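Local atomic coordinates of cytolethal distending toxin subunit A (PDB entry 1SR4), a protein that probably pairs with CdtC to form the heterodimeric, lectin-like part of a tripartite bacterial genotoxin, the part required for delivery of CdtB. Residues I96-M101 against V113-G118; G160-Y165 against S179-A184. One frame throughout, in Å; residues are numbered along the deposited sequence.

Contact 1 (I96-M101 against V113-G118)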
ATOM      1  N   ILE A  96      14.174  -6.591  18.498  1.00  7.18           N
ATOM      2  CA  ILE A  96      13.009  -6.980  19.292  1.00  8.67           C
ATOM      3  C   ILE A  96      11.925  -5.904  19.080  1.00  9.13           C
ATOM      4  O   ILE A  96      10.783  -6.039  19.547  1.00  7.75           O
ATOM      5  CB  ILE A  96      13.318  -7.058  20.805  1.00 10.44           C
ATOM      6  CG1 ILE A  96      13.663  -5.667  21.350  1.00 10.66           C
ATOM      7  CG2 ILE A  96      14.450  -8.052  21.054  1.00 10.04           C
ATOM      8  CD1 ILE A  96      13.822  -5.619  22.882  1.00 14.41           C
ATOM      9  N   ARG A  97      12.302  -4.842  18.363  1.00  8.35           N
ATOM     10  CA  ARG A  97      11.390  -3.725  18.062  1.00  8.39           C
ATOM     11  C   ARG A  97      10.621  -3.896  16.747  1.00  8.09           C
ATOM     12  O   ARG A  97       9.691  -3.136  16.466  1.00  9.20           O
ATOM     13  CB  ARG A  97      12.187  -2.425  18.009  1.00  6.93           C
ATOM     14  CG  ARG A  97      12.802  -2.030  19.351  1.00  8.59           C
ATOM     15  CD  ARG A  97      13.732  -0.833  19.179  1.00  9.86           C
ATOM     16  NE  ARG A  97      14.831  -1.159  18.275  1.00  8.02           N
ATOM     17  CZ  ARG A  97      15.646  -0.251  17.749  1.00  8.67           C
ATOM     18  NH1 ARG A  97      15.495   1.042  18.045  1.00  6.97           N
ATOM     19  NH2 ARG A  97      16.591  -0.627  16.898  1.00  5.28           N
ATOM     20  N   ASN A  98      11.008  -4.895  15.955  1.00  7.75           N
ATOM     21  CA  ASN A  98      10.390  -5.165  14.660  1.00  8.43           C
ATOM     22  C   ASN A  98       9.470  -6.368  14.689  1.00  8.82           C
ATOM     23  O   ASN A  98       9.742  -7.346  15.370  1.00  9.23           O
ATOM     24  CB  ASN A  98      11.466  -5.394  13.576  1.00  6.32           C
ATOM     25  CG  ASN A  98      12.370  -4.199  13.403  1.00  8.68           C
ATOM     26  OD1 ASN A  98      11.900  -3.064  13.341  1.00  6.71           O
ATOM     27  ND2 ASN A  98      13.677  -4.442  13.321  1.00  8.35           N
ATOM     28  N   TRP A  99       8.399  -6.292  13.905  1.00  9.26           N
ATOM     29  CA  TRP A  99       7.419  -7.355  13.847  1.00  9.97           C
ATOM     30  C   TRP A  99       7.062  -7.702  12.417  1.00 10.37           C
ATOM     31  O   TRP A  99       7.165  -6.866  11.512  1.00 10.36           O
ATOM     32  CB  TRP A  99       6.129  -6.923  14.553  1.00  9.53           C
ATOM     33  CG  TRP A  99       6.330  -6.407  15.950  1.00  8.44           C
ATOM     34  CD1 TRP A  99       6.643  -5.129  16.318  1.00  8.30           C
ATOM     35  CD2 TRP A  99       6.229  -7.165  17.158  1.00  8.53           C
ATOM     36  NE1 TRP A  99       6.742  -5.044  17.693  1.00  8.56           N
ATOM     37  CE2 TRP A  99       6.487  -6.280  18.231  1.00  8.90           C
ATOM     38  CE3 TRP A  99       5.940  -8.511  17.438  1.00  8.62           C
ATOM     39  CZ2 TRP A  99       6.463  -6.692  19.569  1.00  7.59           C
ATOM     40  CZ3 TRP A  99       5.916  -8.925  18.776  1.00 10.73           C
ATOM     41  CH2 TRP A  99       6.176  -8.012  19.822  1.00  8.41           C
ATOM     42  N   LYS A 100       6.630  -8.944  12.236  1.00  9.77           N
ATOM     43  CA  LYS A 100       6.164  -9.433  10.957  1.00 11.34           C
ATOM     44  C   LYS A 100       4.642  -9.530  11.132  1.00 12.12           C
ATOM     45  O   LYS A 100       4.139 -10.225  12.019  1.00 12.93           O
ATOM     46  CB  LYS A 100       6.748 -10.814  10.646  1.00 13.02           C
ATOM     47  CG  LYS A 100       6.109 -11.489   9.424  1.00 18.08           C
ATOM     48  CD  LYS A 100       6.648 -12.914   9.194  1.00 20.46           C
ATOM     49  CE  LYS A 100       8.103 -12.891   8.759  1.00 26.35           C
ATOM     50  NZ  LYS A 100       8.690 -14.264   8.538  1.00 29.54           N
ATOM     51  N   MET A 101       3.919  -8.810  10.294  1.00 11.86           N
ATOM     52  CA  MET A 101       2.466  -8.797  10.332  1.00 14.44           C
ATOM     53  C   MET A 101       1.914  -9.862   9.366  1.00 15.28           C
ATOM     54  O   MET A 101       2.175  -9.803   8.166  1.00 17.60           O
ATOM     55  CB  MET A 101       1.999  -7.414   9.903  1.00 13.73           C
ATOM     56  CG  MET A 101       0.690  -6.998  10.449  1.00 18.12           C
ATOM     57  SD  MET A 101       0.259  -5.313   9.927  1.00 18.23           S
ATOM     58  CE  MET A 101      -1.353  -5.658   9.631  1.00 11.09           C
ATOM     59  N   VAL A 113       4.386 -11.172  14.753  1.00 11.60           N
ATOM     60  CA  VAL A 113       5.474 -12.050  15.178  1.00 10.51           C
ATOM     61  C   VAL A 113       6.776 -11.258  15.346  1.00 11.81           C
ATOM     62  O   VAL A 113       7.231 -10.592  14.419  1.00 10.31           O
ATOM     63  CB  VAL A 113       5.672 -13.158  14.134  1.00 10.40           C
ATOM     64  CG1 VAL A 113       6.626 -14.252  14.677  1.00 10.81           C
ATOM     65  CG2 VAL A 113       4.301 -13.753  13.771  1.00 12.28           C
ATOM     66  N   ASN A 114       7.386 -11.342  16.520  1.00 12.66           N
ATOM     67  CA  ASN A 114       8.622 -10.600  16.769  1.00 12.54           C
ATOM     68  C   ASN A 114       9.767 -11.073  15.884  1.00 12.18           C
ATOM     69  O   ASN A 114       9.999 -12.275  15.759  1.00 11.56           O
ATOM     70  CB  ASN A 114       9.021 -10.717  18.238  1.00 11.14           C
ATOM     71  CG  ASN A 114      10.048  -9.674  18.638  1.00 12.01           C
ATOM     72  OD1 ASN A 114      11.253  -9.941  18.678  1.00 11.21           O
ATOM     73  ND2 ASN A 114       9.572  -8.467  18.919  1.00 10.42           N
ATOM     74  N   GLN A 115      10.490 -10.130  15.282  1.00 10.64           N
ATOM     75  CA  GLN A 115      11.593 -10.487  14.399  1.00 10.98           C
ATOM     76  C   GLN A 115      12.690 -11.249  15.106  1.00 11.46           C
ATOM     77  O   GLN A 115      13.210 -12.219  14.579  1.00 10.57           O
ATOM     78  CB  GLN A 115      12.237  -9.246  13.759  1.00  8.04           C
ATOM     79  CG  GLN A 115      13.460  -9.600  12.930  1.00 11.03           C
ATOM     80  CD  GLN A 115      14.052  -8.420  12.192  1.00 12.71           C
ATOM     81  OE1 GLN A 115      13.990  -7.277  12.669  1.00 13.66           O
ATOM     82  NE2 GLN A 115      14.650  -8.686  11.033  1.00 10.95           N
ATOM     83  N   SER A 116      13.053 -10.776  16.288  1.00 12.04           N
ATOM     84  CA  SER A 116      14.133 -11.376  17.052  1.00 13.80           C
ATOM     85  C   SER A 116      13.757 -12.601  17.856  1.00 14.10           C
ATOM     86  O   SER A 116      14.453 -13.610  17.809  1.00 13.41           O
ATOM     87  CB  SER A 116      14.732 -10.335  18.005  1.00 14.37           C
ATOM     88  OG  SER A 116      15.721 -10.923  18.835  1.00 16.81           O
ATOM     89  N   LEU A 117      12.646 -12.512  18.580  1.00 13.61           N
ATOM     90  CA  LEU A 117      12.233 -13.595  19.464  1.00 12.87           C
ATOM     91  C   LEU A 117      11.244 -14.621  18.919  1.00 13.20           C
ATOM     92  O   LEU A 117      11.098 -15.693  19.493  1.00 14.35           O
ATOM     93  CB  LEU A 117      11.690 -12.996  20.759  1.00 12.17           C
ATOM     94  CG  LEU A 117      12.647 -12.027  21.467  1.00 13.46           C
ATOM     95  CD1 LEU A 117      11.932 -11.403  22.672  1.00 14.52           C
ATOM     96  CD2 LEU A 117      13.909 -12.760  21.931  1.00 15.69           C
ATOM     97  N   GLY A 118      10.564 -14.300  17.824  1.00 12.58           N
ATOM     98  CA  GLY A 118       9.620 -15.246  17.262  1.00 12.58           C
ATOM     99  C   GLY A 118       8.342 -15.397  18.068  1.00 11.11           C
ATOM    100  O   GLY A 118       7.524 -16.263  17.769  1.00 12.10           O
TER
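Asn114 reaches across from the end of its strand to Ile96, its ND2 donating to the carbonyl O of Ile96 over 2.8 Å. The acceptor lies in the plane of the Asn114 amide, whereas the donor stands 46° out of the Ile96 carbonyl plane. Both ends of this amide are used: OD1 faces the turn that follows, 115-117, and takes the backbone N of Leu117 at 2.9 Å, on a lone pair, with a weak second bond from Ser116 N. With CG of Asn114 anti to its backbone N (chi1 -164°) and the amide turned about chi2, ND2 lies 3.5 Å above one face of the Trp99 ring, the amide almost perpendicular to the indole. The indole NE1 is satisfied elsewhere, by Leu71 O. Asn98 and Gln115 run side by side, and Asn98 ND2 gives a 2.9 Å bond to Gln115 OE1 while Asn98 OD1 accepts from Val199 N. Between the backbones, Gln115 N donates to Asn98 O, and Lys100 and Val113 exchange two N-H···O bonds. The antiparallel beta hairpin of strands 99-103 and 110-114 is followed by an Asx motif, Asn114 OD1 with Leu117 N, within a domain of the ricin-type beta-trefoil family.

Contact 2 (G160-Y165 against S179-A184)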
ATOM      1  N   GLY A 160     -12.026  -6.867  22.537  1.00 13.80           N
ATOM      2  CA  GLY A 160     -12.939  -5.880  22.003  1.00 13.43           C
ATOM      3  C   GLY A 160     -12.476  -4.503  22.441  1.00 14.80           C
ATOM      4  O   GLY A 160     -13.267  -3.562  22.461  1.00 15.16           O
ATOM      5  N   ARG A 161     -11.195  -4.379  22.807  1.00 12.46           N
ATOM      6  CA  ARG A 161     -10.647  -3.099  23.259  1.00 10.99           C
ATOM      7  C   ARG A 161      -9.466  -2.689  22.368  1.00 11.65           C
ATOM      8  O   ARG A 161      -8.839  -3.533  21.744  1.00 11.91           O
ATOM      9  CB  ARG A 161     -10.203  -3.201  24.721  1.00 11.65           C
ATOM     10  CG  ARG A 161     -11.363  -3.446  25.698  1.00 15.53           C
ATOM     11  CD  ARG A 161     -10.987  -3.062  27.132  1.00 12.51           C
ATOM     12  NE  ARG A 161      -9.958  -3.925  27.717  1.00 11.53           N
ATOM     13  CZ  ARG A 161      -9.404  -3.700  28.909  1.00  8.92           C
ATOM     14  NH1 ARG A 161      -9.781  -2.652  29.622  1.00 10.22           N
ATOM     15  NH2 ARG A 161      -8.483  -4.516  29.393  1.00  9.18           N
ATOM     16  N   CYS A 162      -9.167  -1.397  22.321  1.00 12.14           N
ATOM     17  CA  CYS A 162      -8.097  -0.891  21.478  1.00 12.61           C
ATOM     18  C   CYS A 162      -6.799  -0.549  22.197  1.00 11.78           C
ATOM     19  O   CYS A 162      -6.799  -0.137  23.359  1.00 13.06           O
ATOM     20  CB  CYS A 162      -8.622   0.320  20.697  1.00 15.30           C
ATOM     21  SG  CYS A 162      -9.774  -0.216  19.389  1.00 19.59           S
ATOM     22  N   VAL A 163      -5.693  -0.730  21.483  1.00 11.53           N
ATOM     23  CA  VAL A 163      -4.356  -0.456  22.008  1.00  9.76           C
ATOM     24  C   VAL A 163      -4.215   1.057  22.175  1.00 11.10           C
ATOM     25  O   VAL A 163      -4.276   1.823  21.210  1.00 12.66           O
ATOM     26  CB  VAL A 163      -3.293  -1.016  21.054  1.00  8.84           C
ATOM     27  CG1 VAL A 163      -1.890  -0.779  21.614  1.00  7.46           C
ATOM     28  CG2 VAL A 163      -3.558  -2.510  20.841  1.00  6.52           C
ATOM     29  N   THR A 164      -4.014   1.468  23.421  1.00 11.57           N
ATOM     30  CA  THR A 164      -3.938   2.873  23.817  1.00 10.62           C
ATOM     31  C   THR A 164      -2.580   3.226  24.410  1.00 10.61           C
ATOM     32  O   THR A 164      -1.937   2.384  25.039  1.00 11.60           O
ATOM     33  CB  THR A 164      -5.031   3.126  24.890  1.00 11.92           C
ATOM     34  OG1 THR A 164      -6.278   2.618  24.402  1.00 14.23           O
ATOM     35  CG2 THR A 164      -5.160   4.610  25.234  1.00 10.29           C
ATOM     36  N   TYR A 165      -2.148   4.475  24.234  1.00 10.01           N
ATOM     37  CA  TYR A 165      -0.863   4.901  24.785  1.00 10.03           C
ATOM     38  C   TYR A 165      -0.875   6.401  25.039  1.00 10.62           C
ATOM     39  O   TYR A 165      -1.725   7.113  24.516  1.00  9.24           O
ATOM     40  CB  TYR A 165       0.279   4.565  23.813  1.00  9.97           C
ATOM     41  CG  TYR A 165       0.170   5.300  22.497  1.00 10.41           C
ATOM     42  CD1 TYR A 165       0.859   6.502  22.279  1.00 10.17           C
ATOM     43  CD2 TYR A 165      -0.650   4.808  21.483  1.00  9.24           C
ATOM     44  CE1 TYR A 165       0.729   7.196  21.071  1.00 10.42           C
ATOM     45  CE2 TYR A 165      -0.793   5.485  20.276  1.00  9.24           C
ATOM     46  CZ  TYR A 165      -0.108   6.676  20.070  1.00 11.03           C
ATOM     47  OH  TYR A 165      -0.297   7.351  18.880  1.00  8.25           O
ATOM     48  N   SER A 179      -8.133  -0.181  26.073  1.00 16.33           N
ATOM     49  CA  SER A 179      -9.301   0.516  26.611  1.00 17.59           C
ATOM     50  C   SER A 179     -10.373   0.667  25.539  1.00 16.93           C
ATOM     51  O   SER A 179     -10.176   0.267  24.387  1.00 16.50           O
ATOM     52  CB  SER A 179      -8.912   1.889  27.194  1.00 17.84           C
ATOM     53  OG  SER A 179      -8.345   2.722  26.202  1.00 26.46           O
ATOM     54  N   VAL A 180     -11.509   1.248  25.906  1.00 15.42           N
ATOM     55  CA  VAL A 180     -12.604   1.391  24.962  1.00 16.92           C
ATOM     56  C   VAL A 180     -12.137   2.077  23.678  1.00 17.24           C
ATOM     57  O   VAL A 180     -11.397   3.064  23.714  1.00 15.75           O
ATOM     58  CB  VAL A 180     -13.797   2.168  25.608  1.00 17.28           C
ATOM     59  CG1 VAL A 180     -13.364   3.576  25.992  1.00 18.41           C
ATOM     60  CG2 VAL A 180     -14.971   2.207  24.656  1.00 15.94           C
ATOM     61  N   CYS A 181     -12.568   1.545  22.540  1.00 19.26           N
ATOM     62  CA  CYS A 181     -12.183   2.102  21.248  1.00 23.00           C
ATOM     63  C   CYS A 181     -12.928   3.372  20.888  1.00 24.80           C
ATOM     64  O   CYS A 181     -13.970   3.303  20.256  1.00 27.91           O
ATOM     65  CB  CYS A 181     -12.431   1.079  20.137  1.00 22.93           C
ATOM     66  SG  CYS A 181     -11.550  -0.503  20.346  1.00 25.27           S
ATOM     67  N   ASP A 182     -12.419   4.533  21.274  1.00 25.77           N
ATOM     68  CA  ASP A 182     -13.110   5.761  20.904  1.00 25.62           C
ATOM     69  C   ASP A 182     -12.303   6.571  19.894  1.00 25.34           C
ATOM     70  O   ASP A 182     -12.759   7.614  19.416  1.00 26.27           O
ATOM     71  CB  ASP A 182     -13.429   6.608  22.133  1.00 26.80           C
ATOM     72  CG  ASP A 182     -12.240   6.781  23.052  1.00 27.98           C
ATOM     73  OD1 ASP A 182     -11.081   6.693  22.582  1.00 27.33           O
ATOM     74  OD2 ASP A 182     -12.475   7.020  24.255  1.00 30.19           O
ATOM     75  N   GLY A 183     -11.117   6.079  19.551  1.00 22.85           N
ATOM     76  CA  GLY A 183     -10.292   6.779  18.579  1.00 21.66           C
ATOM     77  C   GLY A 183      -9.770   8.112  19.079  1.00 20.16           C
ATOM     78  O   GLY A 183      -9.502   9.030  18.301  1.00 20.00           O
ATOM     79  N   ALA A 184      -9.611   8.227  20.387  1.00 19.24           N
ATOM     80  CA  ALA A 184      -9.112   9.467  20.959  1.00 18.07           C
ATOM     81  C   ALA A 184      -7.688   9.752  20.469  1.00 17.35           C
ATOM     82  O   ALA A 184      -6.935   8.833  20.173  1.00 15.21           O
ATOM     83  CB  ALA A 184      -9.126   9.378  22.478  1.00 19.43           C
TER
HETATM   84  O   HOH W   1     -14.087  -0.838  22.683  1.00 21.05           O
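Cys162 and Cys181 are joined through a disulfide, the two SG atoms 2.0 Å apart and the C-S-S-C torsion 94°, close to the relaxed right angle. Both cysteines set the sulfur beside the backbone N (chi1 -73° at Cys162, -58° at Cys181), which turns the two SG atoms toward each other. Next to the bridge, Cys162 and Ser179 form an antiparallel hydrogen-bonded pair, in which Cys162 N meets Ser179 O at 2.8 Å and Ser179 N returns to Cys162 O at 3.0 Å. Ser179 holds OG between its backbone N and carbonyl carbon, and from there the hydroxyl donates to Thr164 OG1 at 2.7 Å. Thr164 OG1 in turn donates to Cys162 O, which accepts two bonds, the threonine coming from well above the carbonyl plane. Arg189 NH2 and Gln191 NE2 add bonds to Ser179 OG and Thr164 OG1 respectively. Beside this pair, Arg161 lays its CB against Ser179 O at 3.5 Å; with CG beside the backbone N, the chain passes Ser179 CA (4.0 Å from CD) and bends at chi3 to bring its guanidinium to Gln159 and Asn126. A water spans Gly160 O and Cys181 N. Cys181 centres an inverse gamma turn, in an antiparallel strand pair whose following loop is fastened back to strand 162-165 by a disulfide, in the ricin B-type lectin region of the beta-trefoil.

Contacts 1 and 2 follow one another along the chain within the same toxin domain, their centres about 23 Å apart and nearest atoms about 10 Å apart. Both are partly buried: four of nine touching residues are buried in contact 1, centred about 7 Å from the middle of the chain, and two of six in contact 2, about 16 Å out. Contact 1 joins the ends of hairpin strands 99-103 and 110-114; contact 2 joins strand 162-165 to the end of strand 176-179 and the loop after it. Backbone bonds occur in both, but amides and an indole accompany them in contact 1, a disulfide, a hydroxyl pair and a water in contact 2. Contact 1 also adjoins CdtB, where Gln35 of that chain bonds Met101 O.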